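Local coordinates for protein glucose-6-phosphate 1-dehydrogenase (Mycobacterium avium, PDB 4LGV) that catalyses the NADP-dependent oxidation of glucose 6-phosphate to 6-phosphogluconolactone, probably as the entry step of the oxidative pentose phosphate pathway, at residues K197-E202 with S403-D408; E202-R207 with V263-P268; V259-A264 with E282-M287; L276-A281 with F431-A436; E349-L354 with Q373-I378. One frame throughout, in Å; residues are numbered along the deposited sequence.

Interaction 1: K197-E202 with S403-D408; sequences KQPVEE and SSFAVD
Beside the apolar meeting of Pro199 and Glu202 with Phe405 and Ala406, Lys197 NZ is gripped by three groups: a salt bridge to Asp379 and hydrogen bonds to the carbonyls of Leu409 and Gly410. Asp408 OD1 is held comparably by the backbone N atoms of Gly410 and Asp381. Next to this polar cluster, the contact itself is mainly van der Waals packing. Ala406 CB sits closest to Glu202 CG, at 3.4 Å, and also meets Pro199 CB at 3.8 Å. The Glu202 chain bends at chi2 (92°), which brings its carboxylate alongside the same methyl, with OE2 3.6 Å from Ala406 CB. Phe405 holds CG between its backbone N and carbonyl carbon (chi1 69°) and turns the ring edge to the helix start, so that CD1 lies 3.7 Å from Glu202 CB and CE1 3.9 Å from Pro199 CG. Pro199 is the N-cap of helix 200-209 and the centre of an inverse gamma turn. The positive phi of Ala406 turns the chain leaving strand 395-404, and its backbone hydrogen-bonds to the second subunit, another copy of the protein. The joint therefore rests on shape and apolar packing, while outside polar bonds hold Lys197 and Asp408 on one side.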
# COMPACT_ATOMS: atom_id res chain seq x y z
N LYS A 197 -28.52 19.77 4.08
CA LYS A 197 -27.23 20.45 4.20
C LYS A 197 -26.08 19.63 3.68
O LYS A 197 -24.95 20.10 3.66
CB LYS A 197 -26.92 20.76 5.67
CG LYS A 197 -27.86 21.74 6.33
CD LYS A 197 -27.59 21.90 7.83
CE LYS A 197 -28.28 23.14 8.40
NZ LYS A 197 -27.63 24.37 7.85
N GLN A 198 -26.32 18.38 3.37
CA GLN A 198 -25.22 17.51 3.07
C GLN A 198 -24.74 17.69 1.63
O GLN A 198 -25.53 17.58 0.69
CB GLN A 198 -25.61 16.06 3.31
CG GLN A 198 -25.57 15.75 4.79
CD GLN A 198 -25.77 14.28 5.11
OE1 GLN A 198 -25.37 13.43 4.34
NE2 GLN A 198 -26.34 13.99 6.29
N PRO A 199 -23.43 17.92 1.46
CA PRO A 199 -22.86 18.05 0.15
C PRO A 199 -22.52 16.68 -0.42
O PRO A 199 -21.32 16.33 -0.54
CB PRO A 199 -21.59 18.88 0.42
CG PRO A 199 -21.16 18.50 1.79
CD PRO A 199 -22.43 18.14 2.52
N VAL A 200 -23.57 15.92 -0.75
CA VAL A 200 -23.47 14.52 -1.14
C VAL A 200 -22.60 14.33 -2.40
O VAL A 200 -21.68 13.52 -2.41
CB VAL A 200 -24.87 13.90 -1.32
CG1 VAL A 200 -24.79 12.47 -1.85
CG2 VAL A 200 -25.61 13.86 0.01
N GLU A 201 -22.89 15.08 -3.46
CA GLU A 201 -22.15 14.92 -4.70
C GLU A 201 -20.74 15.42 -4.56
O GLU A 201 -19.80 14.79 -5.08
CB GLU A 201 -22.80 15.63 -5.87
CG GLU A 201 -24.02 14.91 -6.43
CD GLU A 201 -24.74 15.71 -7.52
OE1 GLU A 201 -24.13 16.65 -8.14
OE2 GLU A 201 -25.93 15.40 -7.76
N GLU A 202 -20.58 16.52 -3.84
CA GLU A 202 -19.29 17.21 -3.77
C GLU A 202 -18.30 16.50 -2.90
O GLU A 202 -17.13 16.47 -3.15
CB GLU A 202 -19.49 18.65 -3.30
CG GLU A 202 -20.44 19.46 -4.19
CD GLU A 202 -21.92 19.43 -3.76
OE1 GLU A 202 -22.32 18.56 -2.96
OE2 GLU A 202 -22.68 20.33 -4.17
N SER A 403 -9.35 24.93 1.29
CA SER A 403 -10.11 25.18 0.09
C SER A 403 -11.59 24.92 0.34
O SER A 403 -11.98 24.23 1.28
CB SER A 403 -9.63 24.31 -1.04
OG SER A 403 -9.81 22.93 -0.76
N SER A 404 -12.40 25.51 -0.52
CA SER A 404 -13.82 25.40 -0.49
C SER A 404 -14.27 24.32 -1.48
O SER A 404 -13.60 24.00 -2.46
CB SER A 404 -14.44 26.74 -0.89
OG SER A 404 -14.24 27.64 0.21
N PHE A 405 -15.43 23.75 -1.20
CA PHE A 405 -16.14 22.90 -2.14
C PHE A 405 -17.62 23.04 -1.85
O PHE A 405 -18.01 23.49 -0.80
CB PHE A 405 -15.69 21.42 -2.09
CG PHE A 405 -16.06 20.69 -0.84
CD1 PHE A 405 -17.26 20.04 -0.73
CD2 PHE A 405 -15.17 20.56 0.17
CE1 PHE A 405 -17.58 19.31 0.41
CE2 PHE A 405 -15.49 19.87 1.33
CZ PHE A 405 -16.71 19.25 1.44
N ALA A 406 -18.44 22.63 -2.80
CA ALA A 406 -19.90 22.75 -2.73
C ALA A 406 -20.30 24.22 -2.50
O ALA A 406 -19.63 25.13 -3.02
CB ALA A 406 -20.48 21.79 -1.68
N VAL A 407 -21.41 24.44 -1.78
CA VAL A 407 -21.96 25.80 -1.57
C VAL A 407 -22.53 25.89 -0.15
O VAL A 407 -22.91 24.87 0.46
CB VAL A 407 -23.11 26.16 -2.59
CG1 VAL A 407 -22.58 26.19 -4.02
CG2 VAL A 407 -24.30 25.18 -2.47
N ASP A 408 -22.61 27.12 0.35
CA ASP A 408 -23.04 27.36 1.69
C ASP A 408 -24.58 27.17 1.83
O ASP A 408 -25.38 27.83 1.15
CB ASP A 408 -22.64 28.76 2.13
CG ASP A 408 -23.07 29.04 3.58
OD1 ASP A 408 -23.19 28.09 4.39
OD2 ASP A 408 -23.26 30.20 3.91

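Interaction 2: E202-R207 with V263-P268; sequences ELQYLR and VAMEPP
Two hydrogen bonds join Arg207 to one acceptor, Met265 O. NH1 and NH2 both reach it at 2.8 Å, gripping it end-on with the oxygen in the guanidinium plane; NH1 uses a lone pair in the carbonyl plane, whereas NH2 approaches nearly along the C=O axis. Both bonds are bent, with N-H...O angles of 144° and 143°, as expected when two guanidinium nitrogens converge on one oxygen. A bend at chi3 (60°) turns the guanidinium to this acceptor. NH1 also bonds to Leu262 O.

A second, non-hydrogen-bonding polar contact lies over the guanidinium face: Val263 O stands 3.0 Å above the plane, offset to the rim, and accepts a hydrogen bond from Trp217 NE1 instead.

Packing completes the contact. The extended Met265 chain crosses Gln204 at about a right angle, with CE 3.7 Å from Gln204 CG, and Gln204 OE1 lies 3.6 Å from Pro268 CG, while Gln204 NE2 bonds back to Val200 O. Leu203 CD2 and Val263 CG2 touch loosely at 4.4 Å.

The guanidinium thus satisfies carbonyls at the C-terminal end of helix 246-264, where its positive charge would probably be favourable against the helix dipole and would fix helix 200-209 against that end.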
# COMPACT_ATOMS: atom_id res chain seq x y z
N GLU A 202 -20.58 16.52 -3.84
CA GLU A 202 -19.29 17.21 -3.77
C GLU A 202 -18.30 16.50 -2.90
O GLU A 202 -17.13 16.47 -3.15
CB GLU A 202 -19.49 18.65 -3.30
CG GLU A 202 -20.44 19.46 -4.19
CD GLU A 202 -21.92 19.43 -3.76
OE1 GLU A 202 -22.32 18.56 -2.96
OE2 GLU A 202 -22.68 20.33 -4.17
N LEU A 203 -18.79 15.87 -1.84
CA LEU A 203 -17.92 15.08 -0.99
C LEU A 203 -17.48 13.77 -1.68
O LEU A 203 -16.34 13.30 -1.52
CB LEU A 203 -18.69 14.79 0.27
CG LEU A 203 -17.99 14.11 1.40
CD1 LEU A 203 -16.61 14.71 1.62
CD2 LEU A 203 -18.82 14.31 2.64
N GLN A 204 -18.38 13.18 -2.49
CA GLN A 204 -17.99 12.05 -3.29
C GLN A 204 -16.91 12.45 -4.28
O GLN A 204 -15.94 11.73 -4.48
CB GLN A 204 -19.17 11.43 -4.00
CG GLN A 204 -20.06 10.68 -3.07
CD GLN A 204 -21.22 10.08 -3.80
OE1 GLN A 204 -21.13 8.97 -4.35
NE2 GLN A 204 -22.35 10.79 -3.81
N TYR A 205 -17.08 13.60 -4.90
CA TYR A 205 -16.10 14.01 -5.91
C TYR A 205 -14.78 14.21 -5.23
O TYR A 205 -13.73 13.83 -5.74
CB TYR A 205 -16.58 15.27 -6.65
CG TYR A 205 -15.66 15.71 -7.72
CD1 TYR A 205 -15.71 15.18 -9.01
CD2 TYR A 205 -14.69 16.70 -7.47
CE1 TYR A 205 -14.83 15.64 -10.01
CE2 TYR A 205 -13.83 17.17 -8.46
CZ TYR A 205 -13.88 16.63 -9.72
OH TYR A 205 -12.98 17.11 -10.68
N LEU A 206 -14.83 14.85 -4.05
CA LEU A 206 -13.60 15.16 -3.31
C LEU A 206 -12.82 13.89 -3.07
O LEU A 206 -11.62 13.82 -3.29
CB LEU A 206 -13.97 15.84 -2.02
CG LEU A 206 -12.86 16.21 -1.05
CD1 LEU A 206 -13.27 17.36 -0.19
CD2 LEU A 206 -12.59 15.07 -0.12
N ARG A 207 -13.53 12.85 -2.66
CA ARG A 207 -12.92 11.57 -2.27
C ARG A 207 -12.51 10.69 -3.42
O ARG A 207 -11.53 9.94 -3.34
CB ARG A 207 -13.94 10.72 -1.47
CG ARG A 207 -14.10 11.09 -0.04
CD ARG A 207 -14.96 10.04 0.70
NE ARG A 207 -14.35 8.73 0.65
CZ ARG A 207 -14.98 7.58 0.77
NH1 ARG A 207 -16.27 7.53 1.02
NH2 ARG A 207 -14.30 6.44 0.65
N VAL A 263 -18.57 9.58 4.28
CA VAL A 263 -17.14 9.72 4.47
C VAL A 263 -16.48 8.36 4.37
O VAL A 263 -15.37 8.26 3.89
CB VAL A 263 -16.84 10.35 5.86
CG1 VAL A 263 -15.37 10.22 6.21
CG2 VAL A 263 -17.19 11.83 5.83
N ALA A 264 -17.17 7.32 4.83
CA ALA A 264 -16.57 5.99 5.01
C ALA A 264 -16.88 4.94 3.94
O ALA A 264 -16.16 3.94 3.83
CB ALA A 264 -16.97 5.47 6.33
N MET A 265 -17.91 5.16 3.15
CA MET A 265 -18.37 4.14 2.19
C MET A 265 -17.37 3.86 1.09
O MET A 265 -16.56 4.73 0.71
CB MET A 265 -19.68 4.54 1.54
CG MET A 265 -19.60 5.80 0.71
SD MET A 265 -21.17 6.37 0.08
CE MET A 265 -20.57 7.70 -0.95
N GLU A 266 -17.49 2.63 0.57
CA GLU A 266 -16.87 2.26 -0.68
C GLU A 266 -17.54 3.04 -1.82
O GLU A 266 -18.70 3.44 -1.72
CB GLU A 266 -17.01 0.75 -0.93
CG GLU A 266 -16.41 -0.09 0.16
CD GLU A 266 -14.93 0.14 0.37
OE1 GLU A 266 -14.18 0.23 -0.64
OE2 GLU A 266 -14.47 0.18 1.54
N PRO A 267 -16.82 3.23 -2.93
CA PRO A 267 -17.40 3.95 -4.03
C PRO A 267 -18.57 3.21 -4.67
O PRO A 267 -18.44 2.06 -4.98
CB PRO A 267 -16.23 4.06 -5.05
CG PRO A 267 -15.28 3.01 -4.65
CD PRO A 267 -15.41 2.84 -3.18
N PRO A 268 -19.69 3.87 -4.92
CA PRO A 268 -20.77 3.28 -5.70
C PRO A 268 -20.36 2.82 -7.06
O PRO A 268 -19.50 3.44 -7.68
CB PRO A 268 -21.79 4.46 -5.87
CG PRO A 268 -21.46 5.40 -4.74
CD PRO A 268 -19.98 5.26 -4.50

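Interaction 3: V259-A264 with E282-M287; sequences VLALVA and EVFRAM
Two helices consecutive in the chain, 246-264 and 273-284, pack against each other here through Ala261 and Val283, whose CA atoms lie 6.0 Å apart. This close approach of the backbones is permitted by the small side chains of Ala261 and Ala264. Val283 fits against both: its CG2, beside the backbone N, faces Ala261 O at 4.0 Å and the carbonyl carbon of Ala264, while CG1, anti to that N (chi1 172°), touches Ala264 CB at 4.4 Å. On the neighbouring side, the Phe284 ring meets the Ala261 methyl obliquely, CZ lying 3.7 Å from CB; farther out, the ring packs on helix 434-449 through Ala436, Glu439 and Thr440. A type I beta turn from Phe284 to Met287 brings Met287 back to the first helix. All the touching residues are buried, and the side chains that meet are all apolar. Nearby, Glu282 and Arg285 form salt bridges with Lys279 and Asp275 of the third subunit, placing this helix pair next to a subunit interface. At the end of the turn, a bend at chi3 (69°) lets the Met287 methyl meet Leu260 tip to tip, CE to CD2 at 3.8 Å.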
# COMPACT_ATOMS: atom_id res chain seq x y z
N VAL A 259 -23.73 11.21 7.39
CA VAL A 259 -22.49 11.94 7.07
C VAL A 259 -21.27 11.00 7.20
O VAL A 259 -20.45 10.93 6.30
CB VAL A 259 -22.28 13.15 7.98
CG1 VAL A 259 -20.84 13.64 7.92
CG2 VAL A 259 -23.17 14.29 7.53
N LEU A 260 -21.24 10.24 8.29
CA LEU A 260 -20.19 9.25 8.47
C LEU A 260 -20.17 8.28 7.30
O LEU A 260 -19.11 7.98 6.75
CB LEU A 260 -20.40 8.53 9.80
CG LEU A 260 -19.47 7.36 10.02
CD1 LEU A 260 -18.03 7.86 9.99
CD2 LEU A 260 -19.75 6.71 11.34
N ALA A 261 -21.33 7.80 6.91
CA ALA A 261 -21.39 6.83 5.82
C ALA A 261 -20.86 7.37 4.52
O ALA A 261 -20.16 6.68 3.78
CB ALA A 261 -22.81 6.32 5.63
N LEU A 262 -21.16 8.64 4.25
CA LEU A 262 -20.64 9.27 3.04
C LEU A 262 -19.11 9.31 3.09
O LEU A 262 -18.45 9.17 2.08
CB LEU A 262 -21.16 10.68 2.90
CG LEU A 262 -22.59 10.80 2.46
CD1 LEU A 262 -23.05 12.25 2.43
CD2 LEU A 262 -22.82 10.21 1.08
N VAL A 263 -18.57 9.58 4.28
CA VAL A 263 -17.14 9.72 4.47
C VAL A 263 -16.48 8.36 4.37
O VAL A 263 -15.37 8.26 3.89
CB VAL A 263 -16.84 10.35 5.86
CG1 VAL A 263 -15.37 10.22 6.21
CG2 VAL A 263 -17.19 11.83 5.83
N ALA A 264 -17.17 7.32 4.83
CA ALA A 264 -16.57 5.99 5.01
C ALA A 264 -16.88 4.94 3.94
O ALA A 264 -16.16 3.94 3.83
CB ALA A 264 -16.97 5.47 6.33
N GLU A 282 -24.11 -0.67 3.46
CA GLU A 282 -22.97 -1.54 3.77
C GLU A 282 -22.14 -1.04 4.95
O GLU A 282 -21.58 -1.84 5.66
CB GLU A 282 -21.98 -1.62 2.60
CG GLU A 282 -22.45 -2.45 1.49
CD GLU A 282 -21.37 -2.57 0.40
OE1 GLU A 282 -20.25 -1.85 0.42
OE2 GLU A 282 -21.70 -3.39 -0.49
N VAL A 283 -21.97 0.28 5.05
CA VAL A 283 -21.22 0.85 6.14
C VAL A 283 -21.90 0.49 7.44
O VAL A 283 -21.28 0.00 8.36
CB VAL A 283 -21.11 2.38 6.05
CG1 VAL A 283 -20.48 2.96 7.31
CG2 VAL A 283 -20.29 2.79 4.85
N PHE A 284 -23.19 0.78 7.52
CA PHE A 284 -23.93 0.62 8.78
C PHE A 284 -23.94 -0.85 9.19
O PHE A 284 -23.90 -1.17 10.40
CB PHE A 284 -25.36 1.17 8.63
CG PHE A 284 -25.45 2.63 8.34
CD1 PHE A 284 -24.63 3.54 9.02
CD2 PHE A 284 -26.33 3.10 7.39
CE1 PHE A 284 -24.72 4.89 8.75
CE2 PHE A 284 -26.40 4.46 7.11
CZ PHE A 284 -25.60 5.37 7.81
N ARG A 285 -23.97 -1.75 8.22
CA ARG A 285 -24.01 -3.20 8.53
C ARG A 285 -22.73 -3.70 9.17
O ARG A 285 -22.73 -4.76 9.74
CB ARG A 285 -24.36 -4.02 7.30
CG ARG A 285 -25.83 -3.77 6.98
CD ARG A 285 -26.34 -4.51 5.78
NE ARG A 285 -26.27 -5.94 6.03
CZ ARG A 285 -26.29 -6.87 5.09
NH1 ARG A 285 -26.32 -6.53 3.81
NH2 ARG A 285 -26.23 -8.14 5.44
N ALA A 286 -21.66 -2.94 9.07
CA ALA A 286 -20.39 -3.32 9.65
C ALA A 286 -20.15 -2.56 10.93
O ALA A 286 -19.04 -2.64 11.51
CB ALA A 286 -19.23 -3.03 8.67
N MET A 287 -21.14 -1.81 11.38
CA MET A 287 -21.02 -1.08 12.65
C MET A 287 -21.74 -1.82 13.77
O MET A 287 -22.90 -2.14 13.67
CB MET A 287 -21.64 0.33 12.53
CG MET A 287 -20.93 1.26 11.54
SD MET A 287 -21.59 2.93 11.38
CE MET A 287 -21.16 3.64 12.98

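Interaction 4: L276-A281 with F431-A436; sequences LNDKKA and FAREDA
Arg433 and Asp278 form the salt bridge between helix 273-284 and the start of helix 434-449, in a network that Asp435 completes. Arg433 grips Asp278 OD1 end-on: NH2 lies 2.9 Å away on the anti lone pair of OD1, whereas NH1 comes from above the carboxylate plane in a longer bond of 3.2 Å. Asp435 is held side-on by the same guanidinium. NE bonds to its OD1 in an almost straight line (174°), and NH2 bonds to its OD2 at 2.8 Å on the syn lone pair. Arg433 is the N-cap of helix 434-449, and a bend at chi3 (66°) carries its guanidinium back over helix 273-284. NH1 has a further salt bridge to Asp274, so several carboxylates share one positive charge, which probably keeps them all ionised.

Two waters continue the link. One donates to Asn277 OD1 and accepts from Arg433 N; the other donates both to Asn277 O and to Asp435 OD1. Asn277 OD1 also receives Lys280 NZ, nearly in line with the carbonyl, at 3.1 Å. That lysine reaches on to Gln258 of helix 246-264.

Packing lies around this polar web. The CB of Asn277 sits over the centre of the guanidinium, 3.5 Å above its plane, and the Asn277 amide is turned 60° from that plane. Farther along the helix, the methyl of Ala281 reaches the network itself, with its CB 3.5 Å from Asp435 OD2.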
# COMPACT_ATOMS: atom_id res chain seq x y z
N LEU A 276 -25.96 4.60 -4.47
CA LEU A 276 -25.39 5.33 -3.38
C LEU A 276 -25.86 4.75 -2.03
O LEU A 276 -25.09 4.51 -1.12
CB LEU A 276 -25.78 6.82 -3.48
CG LEU A 276 -25.58 7.66 -2.23
CD1 LEU A 276 -24.11 7.70 -1.85
CD2 LEU A 276 -26.13 9.09 -2.43
N ASN A 277 -27.15 4.53 -1.93
CA ASN A 277 -27.74 3.96 -0.75
C ASN A 277 -27.33 2.50 -0.46
O ASN A 277 -27.21 2.16 0.69
CB ASN A 277 -29.26 4.11 -0.82
CG ASN A 277 -29.70 5.52 -0.54
OD1 ASN A 277 -29.07 6.22 0.24
ND2 ASN A 277 -30.76 5.94 -1.16
N ASP A 278 -27.03 1.69 -1.49
CA ASP A 278 -26.38 0.42 -1.28
C ASP A 278 -25.05 0.63 -0.52
O ASP A 278 -24.76 -0.11 0.40
CB ASP A 278 -26.06 -0.32 -2.59
CG ASP A 278 -27.29 -0.89 -3.26
OD1 ASP A 278 -28.39 -0.88 -2.67
OD2 ASP A 278 -27.19 -1.27 -4.45
N LYS A 279 -24.26 1.65 -0.87
CA LYS A 279 -22.96 1.77 -0.25
C LYS A 279 -23.07 2.25 1.20
O LYS A 279 -22.31 1.81 2.05
CB LYS A 279 -22.08 2.72 -1.04
CG LYS A 279 -21.75 2.23 -2.44
CD LYS A 279 -20.75 1.09 -2.40
CE LYS A 279 -21.31 -0.22 -2.85
NZ LYS A 279 -20.21 -1.24 -2.69
N LYS A 280 -24.02 3.15 1.46
CA LYS A 280 -24.20 3.64 2.78
C LYS A 280 -24.64 2.48 3.69
O LYS A 280 -24.14 2.36 4.78
CB LYS A 280 -25.24 4.76 2.79
CG LYS A 280 -24.84 6.08 2.12
CD LYS A 280 -25.88 7.11 2.59
CE LYS A 280 -26.18 8.27 1.68
NZ LYS A 280 -27.64 8.57 1.66
N ALA A 281 -25.60 1.68 3.24
CA ALA A 281 -26.11 0.60 4.03
C ALA A 281 -24.98 -0.36 4.41
O ALA A 281 -24.92 -0.81 5.53
CB ALA A 281 -27.24 -0.16 3.29
N PHE A 431 -32.53 11.56 0.68
CA PHE A 431 -33.58 10.93 1.44
C PHE A 431 -33.16 9.51 1.81
O PHE A 431 -32.98 8.66 0.97
CB PHE A 431 -34.86 10.93 0.64
CG PHE A 431 -35.36 12.32 0.28
CD1 PHE A 431 -36.06 13.06 1.19
CD2 PHE A 431 -35.11 12.86 -0.96
CE1 PHE A 431 -36.49 14.33 0.88
CE2 PHE A 431 -35.55 14.13 -1.29
CZ PHE A 431 -36.25 14.86 -0.38
N ALA A 432 -33.01 9.27 3.10
CA ALA A 432 -32.55 8.01 3.59
C ALA A 432 -33.51 6.88 3.19
O ALA A 432 -34.74 7.03 3.19
CB ALA A 432 -32.40 8.09 5.12
N ARG A 433 -32.92 5.76 2.87
CA ARG A 433 -33.66 4.59 2.44
C ARG A 433 -33.91 3.70 3.65
O ARG A 433 -33.18 3.76 4.65
CB ARG A 433 -32.88 3.85 1.37
CG ARG A 433 -33.68 2.85 0.56
CD ARG A 433 -32.89 2.24 -0.59
NE ARG A 433 -31.77 1.41 -0.13
CZ ARG A 433 -30.81 0.88 -0.92
NH1 ARG A 433 -30.83 1.07 -2.24
NH2 ARG A 433 -29.84 0.16 -0.39
N GLU A 434 -34.95 2.89 3.55
CA GLU A 434 -35.46 2.08 4.65
C GLU A 434 -34.39 1.22 5.35
O GLU A 434 -34.33 1.16 6.59
CB GLU A 434 -36.62 1.27 4.07
CG GLU A 434 -37.06 -0.03 4.69
CD GLU A 434 -37.96 -0.87 3.70
OE1 GLU A 434 -37.58 -2.00 3.31
OE2 GLU A 434 -39.06 -0.43 3.28
N ASP A 435 -33.57 0.55 4.57
CA ASP A 435 -32.55 -0.34 5.14
C ASP A 435 -31.57 0.49 6.02
O ASP A 435 -31.22 0.07 7.10
CB ASP A 435 -31.84 -1.14 4.06
CG ASP A 435 -31.21 -0.25 2.94
OD1 ASP A 435 -31.44 0.99 2.82
OD2 ASP A 435 -30.50 -0.81 2.12
N ALA A 436 -31.20 1.67 5.59
CA ALA A 436 -30.31 2.53 6.39
C ALA A 436 -31.00 3.02 7.66
O ALA A 436 -30.42 3.07 8.74
CB ALA A 436 -29.85 3.70 5.56
O HOH W 1 -29.88 5.76 2.86
O HOH W 2 -29.40 3.07 2.37

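Interaction 5: E349-L354 with Q373-I378; sequences EVRMFL and QIVLRI
Val350 and Met352 pair with Leu376 and Ile374 in two neighbouring strands of the large mixed sheet, running antiparallel at 172° with axes 4.7 Å apart. Four backbone hydrogen bonds join the two hydrogen-bonded pairs; the straightest runs from Leu376 N to Val350 O, at 178°. The two faces are both buried but differ in chemistry and closeness. On the apolar face of Val350, Met352, Ile374 and Leu376 the side-chain carbons meet at longer range: Val350 CB lies 4.2 Å from Leu376 CB, and Leu354 CD1 meets Ile374 CG1 across the strands. Helix 246-264 packs on this face, with Val259 and Val263 set against Val350 and Val263 against Met352.

The face of Glu349, Arg351, Phe353, Gln373 and Val375 is polar and makes the closer approaches. Glu349 and Arg351 lie on one strand and are joined side-on, NE to OE1 and NH2 to OE2, each at 3.0 Å and each reaching the carboxylate from above its plane. The C-terminal region covers them, and Glu349 OE2 also accepts the backbone N of Trp481. A guanidinium face of Arg351 rests on Val375 CG2, 3.5 Å from its plane and offset to the rim. Alongside, the Gln373 amide packs against the Phe353 ring, the planes 36° apart, with Gln373 CD 3.5 Å from CE2. This packing probably helps direct the amide oxygen, and Arg351 NH1 donates to Gln373 OE1 at 2.7 Å.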
# COMPACT_ATOMS: atom_id res chain seq x y z
N GLU A 349 -18.22 19.32 11.45
CA GLU A 349 -16.88 18.99 10.99
C GLU A 349 -16.63 17.49 11.11
O GLU A 349 -17.10 16.83 12.03
CB GLU A 349 -15.87 19.75 11.88
CG GLU A 349 -14.44 19.30 11.83
CD GLU A 349 -13.53 20.04 12.79
OE1 GLU A 349 -13.21 19.48 13.89
OE2 GLU A 349 -13.12 21.14 12.43
N VAL A 350 -15.91 16.95 10.14
CA VAL A 350 -15.40 15.60 10.19
C VAL A 350 -13.87 15.76 10.16
O VAL A 350 -13.32 16.26 9.19
CB VAL A 350 -15.86 14.76 9.01
CG1 VAL A 350 -15.29 13.32 9.10
CG2 VAL A 350 -17.37 14.68 8.96
N ARG A 351 -13.21 15.35 11.23
CA ARG A 351 -11.77 15.57 11.35
C ARG A 351 -11.10 14.23 11.37
O ARG A 351 -11.34 13.42 12.24
CB ARG A 351 -11.44 16.34 12.64
CG ARG A 351 -9.95 16.62 12.86
CD ARG A 351 -9.76 17.54 14.03
NE ARG A 351 -10.28 18.87 13.73
CZ ARG A 351 -9.56 19.89 13.32
NH1 ARG A 351 -8.27 19.76 13.16
NH2 ARG A 351 -10.17 21.05 13.06
N MET A 352 -10.24 13.98 10.39
CA MET A 352 -9.57 12.69 10.28
C MET A 352 -8.09 12.85 10.62
O MET A 352 -7.40 13.63 9.97
CB MET A 352 -9.77 12.16 8.89
CG MET A 352 -11.23 12.04 8.51
SD MET A 352 -11.35 11.65 6.77
CE MET A 352 -11.42 9.91 7.06
N PHE A 353 -7.64 12.14 11.67
CA PHE A 353 -6.26 12.19 12.11
C PHE A 353 -5.46 11.14 11.41
O PHE A 353 -5.88 9.95 11.40
CB PHE A 353 -6.17 11.89 13.61
CG PHE A 353 -6.79 12.94 14.49
CD1 PHE A 353 -8.12 12.90 14.79
CD2 PHE A 353 -6.04 13.98 14.97
CE1 PHE A 353 -8.71 13.84 15.63
CE2 PHE A 353 -6.61 14.95 15.78
CZ PHE A 353 -7.95 14.88 16.12
N LEU A 354 -4.33 11.51 10.82
CA LEU A 354 -3.44 10.48 10.24
C LEU A 354 -2.52 9.91 11.27
O LEU A 354 -2.26 10.57 12.24
CB LEU A 354 -2.59 11.02 9.13
CG LEU A 354 -3.31 11.12 7.78
CD1 LEU A 354 -4.26 12.30 7.73
CD2 LEU A 354 -2.29 11.26 6.68
N GLN A 373 -3.68 16.10 9.55
CA GLN A 373 -5.14 15.94 9.62
C GLN A 373 -5.82 16.37 8.34
O GLN A 373 -5.42 17.32 7.68
CB GLN A 373 -5.67 16.80 10.78
CG GLN A 373 -5.29 16.21 12.12
CD GLN A 373 -5.52 17.15 13.28
OE1 GLN A 373 -6.61 17.66 13.49
NE2 GLN A 373 -4.50 17.31 14.09
N ILE A 374 -6.88 15.66 8.01
CA ILE A 374 -7.79 16.04 6.94
C ILE A 374 -9.06 16.51 7.61
O ILE A 374 -9.68 15.74 8.30
CB ILE A 374 -8.12 14.87 6.05
CG1 ILE A 374 -6.85 14.39 5.34
CG2 ILE A 374 -9.15 15.27 5.01
CD1 ILE A 374 -7.03 13.09 4.58
N VAL A 375 -9.43 17.76 7.41
CA VAL A 375 -10.63 18.32 8.02
C VAL A 375 -11.67 18.68 6.96
O VAL A 375 -11.40 19.43 6.05
CB VAL A 375 -10.30 19.56 8.82
CG1 VAL A 375 -11.50 19.98 9.63
CG2 VAL A 375 -9.14 19.30 9.77
N LEU A 376 -12.86 18.13 7.11
CA LEU A 376 -13.98 18.44 6.24
C LEU A 376 -15.02 19.25 7.02
O LEU A 376 -15.64 18.72 7.92
CB LEU A 376 -14.62 17.14 5.75
CG LEU A 376 -13.69 16.13 5.07
CD1 LEU A 376 -14.40 14.85 4.77
CD2 LEU A 376 -13.12 16.67 3.79
N ARG A 377 -15.20 20.53 6.69
CA ARG A 377 -16.30 21.29 7.21
C ARG A 377 -17.53 21.01 6.32
O ARG A 377 -17.52 21.28 5.14
CB ARG A 377 -15.99 22.81 7.24
CG ARG A 377 -17.10 23.58 7.96
CD ARG A 377 -16.77 25.05 8.27
NE ARG A 377 -16.39 25.76 7.07
CZ ARG A 377 -15.20 26.29 6.85
NH1 ARG A 377 -14.27 26.26 7.80
NH2 ARG A 377 -14.95 26.86 5.68
N ILE A 378 -18.54 20.40 6.92
CA ILE A 378 -19.76 19.98 6.23
C ILE A 378 -20.69 21.17 6.15
O ILE A 378 -21.39 21.35 5.17
CB ILE A 378 -20.47 18.85 7.02
CG1 ILE A 378 -19.55 17.64 7.20
CG2 ILE A 378 -21.76 18.40 6.35
CD1 ILE A 378 -18.91 17.15 5.94

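The contacts tie helices 200-209, 246-264, 273-284 and 434-449 to one another and to the large sheet. Interactions 1 and 2 share Glu202, and Phe405 CE2 touches Leu206 CD1 at 3.7 Å. Interactions 2 and 3 share Val263 and Ala264, their centres about 11 Å apart. Interaction 4 continues interaction 3 along helix 273-284, Phe284 CE2 meeting Ala436 CB at 3.9 Å. Interaction 5 forms the floor beneath: Leu376 CD1 lies 3.8 Å from Leu203 CD1, yet no atom comes within about 12 Å of interaction 4. Lys197 ends the family's DHxLGK motif, which in relatives lines the glucose 6-phosphate site, so interaction 1 probably borders that pocket.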